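Aminotransferase, classes I and II (Silicibacter pomeroyi DSS-3, PDB 3H14) probably transfers amino groups between L-aspartate and 2-oxoglutarate as a pyridoxal-phosphate-dependent aminotransferase of class I. Local coordinates at residues T176-E188 with E207-T219. Numbering follows the deposited sequence.
Sequences TMLDHAAMGALIE and EYEAKAVTALELT
L218 reaches from the loop against helix 180-192, and its four outer carbons between them meet I187, H180, M183 and G184. Its CB lies 3.8 Å from I187 CD1. CG stands over one face of the H180 imidazole, 4.2 Å from the ring centroid and displaced toward the rim, a CH-pi contact. There the chain forks: CD1 presses tightly on M183 CG at 3.2 Å, while CD2 meets H180 CE1 at 3.4 Å and also lies against the bare CA of G184. The imidazole reaches L218 because H180 carries CG anti to its backbone N (chi1 -165°). In the seven-stranded mixed sheet of this class I aminotransferase, helix 180-192 links the parallel strands 164-168 and 196-200, and M183 and I187 also touch F197 of the second strand; residues 207-219 belong to the connection from there to strand 223-227. Further on, I187 CD1 packs against T219 CG2. Toward the start of the helix, V213 CG2 sits 3.6 Å from H180 N, and a water that accepts from V213 N lies 2.8 Å from L178 O, bridging the two backbones. M177, bent at chi3 (74°), brings its selenomethionine methyl CE within 3.3 Å of A212 CA. A212 N donates to E207 OE1 from above the carboxylate plane, while E207 OE2 accepts from G205 N.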
ATOM      1  N   THR A 176      -0.882   4.204   9.199  1.00 19.60           N
ATOM      2  CA  THR A 176      -0.825   3.614  10.558  1.00 19.89           C
ATOM      3  C   THR A 176      -0.223   2.198  10.541  1.00 21.37           C
ATOM      4  O   THR A 176      -0.323   1.455   9.533  1.00 20.84           O
ATOM      5  CB  THR A 176      -2.205   3.645  11.264  1.00 20.33           C
ATOM      6  OG1 THR A 176      -3.148   2.799  10.583  1.00 20.88           O
ATOM      7  CG2 THR A 176      -2.737   5.089  11.292  1.00 17.03           C
HETATM    8  N   MSE A 177       0.406   1.836  11.660  1.00 22.11           N
HETATM    9  CA  MSE A 177       1.061   0.568  11.792  1.00 24.62           C
HETATM   10  C   MSE A 177       0.524  -0.260  12.948  1.00 24.54           C
HETATM   11  O   MSE A 177      -0.077   0.255  13.888  1.00 24.54           O
HETATM   12  CB  MSE A 177       2.554   0.796  11.935  1.00 23.97           C
HETATM   13  CG  MSE A 177       3.172   1.271  10.645  1.00 24.72           C
HETATM   14 SE   MSE A 177       4.954   2.020  10.865  1.00 32.15          SE
HETATM   15  CE  MSE A 177       5.873   0.299  11.147  1.00 25.14           C
ATOM     16  N   LEU A 178       0.767  -1.555  12.856  1.00 25.06           N
ATOM     17  CA  LEU A 178       0.392  -2.519  13.890  1.00 24.95           C
ATOM     18  C   LEU A 178       1.648  -2.936  14.619  1.00 26.10           C
ATOM     19  O   LEU A 178       2.589  -3.485  14.010  1.00 24.55           O
ATOM     20  CB  LEU A 178      -0.243  -3.753  13.263  1.00 25.13           C
ATOM     21  CG  LEU A 178      -1.606  -3.499  12.633  1.00 23.39           C
ATOM     22  CD1 LEU A 178      -2.000  -4.600  11.653  1.00 24.62           C
ATOM     23  CD2 LEU A 178      -2.645  -3.330  13.693  1.00 22.76           C
ATOM     24  N   ASP A 179       1.667  -2.684  15.920  1.00 27.02           N
ATOM     25  CA  ASP A 179       2.779  -3.148  16.723  1.00 27.52           C
ATOM     26  C   ASP A 179       2.597  -4.655  17.016  1.00 28.20           C
ATOM     27  O   ASP A 179       1.591  -5.262  16.617  1.00 26.65           O
ATOM     28  CB  ASP A 179       2.946  -2.274  17.966  1.00 28.53           C
ATOM     29  CG  ASP A 179       1.809  -2.415  18.991  1.00 31.34           C
ATOM     30  OD1 ASP A 179       0.859  -3.228  18.838  1.00 32.19           O
ATOM     31  OD2 ASP A 179       1.881  -1.660  19.982  1.00 35.62           O
ATOM     32  N   HIS A 180       3.599  -5.246  17.664  1.00 28.90           N
ATOM     33  CA  HIS A 180       3.615  -6.671  17.972  1.00 29.76           C
ATOM     34  C   HIS A 180       2.357  -7.174  18.700  1.00 29.96           C
ATOM     35  O   HIS A 180       1.829  -8.244  18.361  1.00 30.42           O
ATOM     36  CB  HIS A 180       4.845  -6.961  18.826  1.00 30.73           C
ATOM     37  CG  HIS A 180       5.182  -8.411  18.913  1.00 32.34           C
ATOM     38  ND1 HIS A 180       4.574  -9.259  19.820  1.00 35.81           N
ATOM     39  CD2 HIS A 180       6.069  -9.165  18.219  1.00 33.30           C
ATOM     40  CE1 HIS A 180       5.076 -10.476  19.676  1.00 36.35           C
ATOM     41  NE2 HIS A 180       5.976 -10.448  18.704  1.00 35.52           N
ATOM     42  N   ALA A 181       1.891  -6.406  19.686  1.00 29.82           N
ATOM     43  CA  ALA A 181       0.685  -6.754  20.474  1.00 29.62           C
ATOM     44  C   ALA A 181      -0.571  -6.730  19.613  1.00 28.97           C
ATOM     45  O   ALA A 181      -1.404  -7.629  19.701  1.00 27.63           O
ATOM     46  CB  ALA A 181       0.506  -5.796  21.654  1.00 29.64           C
ATOM     47  N   ALA A 182      -0.695  -5.691  18.780  1.00 27.95           N
ATOM     48  CA  ALA A 182      -1.864  -5.512  17.913  1.00 27.25           C
ATOM     49  C   ALA A 182      -1.953  -6.601  16.851  1.00 27.37           C
ATOM     50  O   ALA A 182      -3.036  -7.092  16.538  1.00 25.84           O
ATOM     51  CB  ALA A 182      -1.833  -4.118  17.258  1.00 27.55           C
HETATM   52  N   MSE A 183      -0.792  -6.974  16.320  1.00 27.96           N
HETATM   53  CA  MSE A 183      -0.670  -7.994  15.297  1.00 27.78           C
HETATM   54  C   MSE A 183      -0.966  -9.355  15.902  1.00 27.07           C
HETATM   55  O   MSE A 183      -1.709 -10.123  15.333  1.00 25.50           O
HETATM   56  CB  MSE A 183       0.747  -7.970  14.741  1.00 28.62           C
HETATM   57  CG  MSE A 183       1.027  -8.971  13.642  1.00 31.95           C
HETATM   58 SE   MSE A 183       0.116  -8.623  11.944  1.00 44.59          SE
HETATM   59  CE  MSE A 183       0.709  -6.790  11.812  1.00 23.06           C
ATOM     60  N   GLY A 184      -0.384  -9.645  17.069  1.00 26.84           N
ATOM     61  CA  GLY A 184      -0.686 -10.883  17.789  1.00 26.86           C
ATOM     62  C   GLY A 184      -2.169 -11.096  18.045  1.00 26.65           C
ATOM     63  O   GLY A 184      -2.698 -12.184  17.814  1.00 27.44           O
ATOM     64  N   ALA A 185      -2.843 -10.048  18.520  1.00 27.15           N
ATOM     65  CA  ALA A 185      -4.245 -10.130  18.869  1.00 26.67           C
ATOM     66  C   ALA A 185      -5.066 -10.431  17.640  1.00 25.76           C
ATOM     67  O   ALA A 185      -5.959 -11.275  17.669  1.00 25.25           O
ATOM     68  CB  ALA A 185      -4.714  -8.841  19.507  1.00 26.68           C
ATOM     69  N   LEU A 186      -4.750  -9.738  16.545  1.00 25.33           N
ATOM     70  CA  LEU A 186      -5.444  -9.968  15.282  1.00 24.36           C
ATOM     71  C   LEU A 186      -5.249 -11.387  14.782  1.00 24.62           C
ATOM     72  O   LEU A 186      -6.206 -12.026  14.372  1.00 23.89           O
ATOM     73  CB  LEU A 186      -4.989  -8.958  14.206  1.00 24.76           C
ATOM     74  CG  LEU A 186      -5.589  -7.569  14.301  1.00 23.61           C
ATOM     75  CD1 LEU A 186      -4.827  -6.557  13.418  1.00 22.72           C
ATOM     76  CD2 LEU A 186      -7.059  -7.647  13.919  1.00 21.70           C
ATOM     77  N   ILE A 187      -4.004 -11.866  14.780  1.00 24.44           N
ATOM     78  CA  ILE A 187      -3.707 -13.218  14.315  1.00 24.64           C
ATOM     79  C   ILE A 187      -4.403 -14.278  15.191  1.00 24.87           C
ATOM     80  O   ILE A 187      -5.011 -15.220  14.663  1.00 25.72           O
ATOM     81  CB  ILE A 187      -2.173 -13.501  14.273  1.00 24.53           C
ATOM     82  CG1 ILE A 187      -1.532 -12.729  13.116  1.00 25.58           C
ATOM     83  CG2 ILE A 187      -1.881 -15.028  14.103  1.00 25.41           C
ATOM     84  CD1 ILE A 187       0.002 -12.736  13.129  1.00 23.83           C
ATOM     85  N   GLU A 188      -4.318 -14.116  16.511  1.00 25.83           N
ATOM     86  CA  GLU A 188      -4.973 -15.060  17.432  1.00 25.86           C
ATOM     87  C   GLU A 188      -6.486 -15.107  17.147  1.00 26.18           C
ATOM     88  O   GLU A 188      -7.061 -16.175  17.015  1.00 26.50           O
ATOM     89  CB  GLU A 188      -4.669 -14.701  18.888  1.00 26.69           C
ATOM     90  N   GLU A 207       9.621   3.567   7.100  1.00 24.85           N
ATOM     91  CA  GLU A 207       9.298   3.575   8.515  1.00 26.19           C
ATOM     92  C   GLU A 207      10.101   4.674   9.182  1.00 26.06           C
ATOM     93  O   GLU A 207      11.208   4.969   8.755  1.00 27.31           O
ATOM     94  CB  GLU A 207       9.684   2.240   9.109  1.00 26.71           C
ATOM     95  CG  GLU A 207       8.973   1.050   8.524  1.00 28.07           C
ATOM     96  CD  GLU A 207       9.647  -0.237   8.927  1.00 27.92           C
ATOM     97  OE1 GLU A 207      10.107  -0.298  10.095  1.00 28.10           O
ATOM     98  OE2 GLU A 207       9.757  -1.160   8.065  1.00 29.89           O
ATOM     99  N   TYR A 208       9.529   5.281  10.206  1.00 26.38           N
ATOM    100  CA  TYR A 208      10.067   6.508  10.807  1.00 26.92           C
ATOM    101  C   TYR A 208      10.572   6.171  12.211  1.00 27.92           C
ATOM    102  O   TYR A 208      11.728   5.758  12.344  1.00 28.86           O
ATOM    103  CB  TYR A 208       9.009   7.621  10.758  1.00 26.14           C
ATOM    104  CG  TYR A 208       8.653   7.887   9.312  1.00 24.25           C
ATOM    105  CD1 TYR A 208       7.432   7.496   8.791  1.00 24.18           C
ATOM    106  CD2 TYR A 208       9.590   8.410   8.447  1.00 24.84           C
ATOM    107  CE1 TYR A 208       7.138   7.651   7.447  1.00 23.36           C
ATOM    108  CE2 TYR A 208       9.309   8.586   7.109  1.00 23.31           C
ATOM    109  CZ  TYR A 208       8.073   8.222   6.611  1.00 24.23           C
ATOM    110  OH  TYR A 208       7.792   8.395   5.279  1.00 21.44           O
ATOM    111  N   GLU A 209       9.717   6.240  13.229  1.00 28.71           N
ATOM    112  CA  GLU A 209      10.142   5.814  14.581  1.00 29.44           C
ATOM    113  C   GLU A 209       9.582   4.445  15.007  1.00 29.09           C
ATOM    114  O   GLU A 209      10.267   3.698  15.675  1.00 29.12           O
ATOM    115  CB  GLU A 209       9.881   6.904  15.633  1.00 30.67           C
ATOM    116  CG  GLU A 209       8.664   7.709  15.410  1.00 35.34           C
ATOM    117  CD  GLU A 209       8.881   8.973  14.588  1.00 38.21           C
ATOM    118  OE1 GLU A 209      10.000   9.235  14.075  1.00 39.95           O
ATOM    119  OE2 GLU A 209       7.887   9.722  14.487  1.00 42.36           O
ATOM    120  N   ALA A 210       8.374   4.086  14.571  1.00 28.47           N
ATOM    121  CA  ALA A 210       7.823   2.756  14.834  1.00 28.14           C
ATOM    122  C   ALA A 210       8.451   1.672  13.944  1.00 27.95           C
ATOM    123  O   ALA A 210       8.558   1.843  12.749  1.00 28.72           O
ATOM    124  CB  ALA A 210       6.321   2.770  14.644  1.00 27.68           C
ATOM    125  N   LYS A 211       8.843   0.547  14.532  1.00 27.72           N
ATOM    126  CA  LYS A 211       9.428  -0.560  13.783  1.00 27.89           C
ATOM    127  C   LYS A 211       8.307  -1.444  13.199  1.00 27.40           C
ATOM    128  O   LYS A 211       7.389  -1.841  13.916  1.00 27.66           O
ATOM    129  CB  LYS A 211      10.331  -1.381  14.711  1.00 28.74           C
ATOM    130  CG  LYS A 211      11.025  -2.543  14.087  1.00 30.20           C
ATOM    131  CD  LYS A 211      12.002  -2.163  13.020  1.00 34.22           C
ATOM    132  CE  LYS A 211      12.527  -3.410  12.303  1.00 36.23           C
ATOM    133  NZ  LYS A 211      11.505  -3.928  11.342  1.00 39.50           N
ATOM    134  N   ALA A 212       8.384  -1.749  11.902  1.00 26.02           N
ATOM    135  CA  ALA A 212       7.394  -2.607  11.259  1.00 25.42           C
ATOM    136  C   ALA A 212       7.549  -3.994  11.837  1.00 25.06           C
ATOM    137  O   ALA A 212       8.663  -4.406  12.196  1.00 25.31           O
ATOM    138  CB  ALA A 212       7.561  -2.629   9.730  1.00 25.04           C
ATOM    139  N   VAL A 213       6.421  -4.681  11.995  1.00 24.65           N
ATOM    140  CA  VAL A 213       6.412  -6.047  12.513  1.00 24.13           C
ATOM    141  C   VAL A 213       5.921  -7.005  11.440  1.00 23.65           C
ATOM    142  O   VAL A 213       4.784  -6.922  11.043  1.00 23.17           O
ATOM    143  CB  VAL A 213       5.504  -6.203  13.754  1.00 24.57           C
ATOM    144  CG1 VAL A 213       5.617  -7.621  14.283  1.00 24.48           C
ATOM    145  CG2 VAL A 213       5.887  -5.192  14.851  1.00 23.64           C
ATOM    146  N   THR A 214       6.772  -7.919  10.971  1.00 23.98           N
ATOM    147  CA  THR A 214       6.299  -8.930  10.032  1.00 24.06           C
ATOM    148  C   THR A 214       5.432  -9.930  10.779  1.00 24.59           C
ATOM    149  O   THR A 214       5.723 -10.276  11.915  1.00 24.20           O
ATOM    150  CB  THR A 214       7.426  -9.665   9.243  1.00 23.93           C
ATOM    151  OG1 THR A 214       6.822 -10.569   8.315  1.00 24.92           O
ATOM    152  CG2 THR A 214       8.334 -10.481  10.129  1.00 24.67           C
ATOM    153  N   ALA A 215       4.336 -10.351  10.148  1.00 24.60           N
ATOM    154  CA  ALA A 215       3.478 -11.388  10.698  1.00 25.10           C
ATOM    155  C   ALA A 215       4.246 -12.667  11.001  1.00 25.67           C
ATOM    156  O   ALA A 215       3.842 -13.422  11.881  1.00 26.24           O
ATOM    157  CB  ALA A 215       2.342 -11.693   9.766  1.00 24.29           C
ATOM    158  N   LEU A 216       5.350 -12.890  10.292  1.00 26.01           N
ATOM    159  CA  LEU A 216       6.258 -14.036  10.551  1.00 26.81           C
ATOM    160  C   LEU A 216       6.892 -14.044  11.954  1.00 27.71           C
ATOM    161  O   LEU A 216       7.292 -15.080  12.433  1.00 29.14           O
ATOM    162  CB  LEU A 216       7.336 -14.089   9.473  1.00 25.77           C
ATOM    163  CG  LEU A 216       6.748 -14.184   8.053  1.00 25.92           C
ATOM    164  CD1 LEU A 216       7.851 -14.252   7.039  1.00 26.61           C
ATOM    165  CD2 LEU A 216       5.859 -15.406   7.909  1.00 27.68           C
ATOM    166  N   GLU A 217       6.961 -12.902  12.615  1.00 28.98           N
ATOM    167  CA  GLU A 217       7.434 -12.830  14.005  1.00 29.27           C
ATOM    168  C   GLU A 217       6.431 -13.425  15.003  1.00 30.21           C
ATOM    169  O   GLU A 217       6.785 -13.643  16.164  1.00 31.06           O
ATOM    170  CB  GLU A 217       7.720 -11.386  14.406  1.00 29.14           C
ATOM    171  CG  GLU A 217       8.967 -10.730  13.760  1.00 30.25           C
ATOM    172  CD  GLU A 217       9.133  -9.275  14.168  1.00 30.67           C
ATOM    173  OE1 GLU A 217       9.010  -8.359  13.313  1.00 31.85           O
ATOM    174  OE2 GLU A 217       9.357  -9.030  15.367  1.00 33.23           O
ATOM    175  N   LEU A 218       5.184 -13.639  14.574  1.00 30.47           N
ATOM    176  CA  LEU A 218       4.105 -14.152  15.437  1.00 30.62           C
ATOM    177  C   LEU A 218       3.564 -15.493  14.997  1.00 30.57           C
ATOM    178  O   LEU A 218       3.109 -16.258  15.833  1.00 31.16           O
ATOM    179  CB  LEU A 218       2.940 -13.158  15.515  1.00 30.64           C
ATOM    180  CG  LEU A 218       3.307 -11.923  16.353  1.00 33.13           C
ATOM    181  CD1 LEU A 218       2.939 -10.632  15.646  1.00 33.73           C
ATOM    182  CD2 LEU A 218       2.753 -11.967  17.777  1.00 32.03           C
ATOM    183  N   THR A 219       3.557 -15.768  13.695  1.00 30.78           N
ATOM    184  CA  THR A 219       3.078 -17.065  13.200  1.00 30.77           C
ATOM    185  C   THR A 219       3.680 -17.396  11.857  1.00 30.69           C
ATOM    186  O   THR A 219       4.090 -16.505  11.132  1.00 29.81           O
ATOM    187  CB  THR A 219       1.532 -17.086  13.035  1.00 31.31           C
ATOM    188  OG1 THR A 219       1.083 -18.427  12.759  1.00 31.04           O
ATOM    189  CG2 THR A 219       1.072 -16.117  11.898  1.00 30.29           C
TER
HETATM  190  O   HOH W   1       3.659  -3.742  11.470  1.00 21.09           O
HETATM  191  O   HOH W   2       4.759  -1.374  14.107  1.00 23.74           O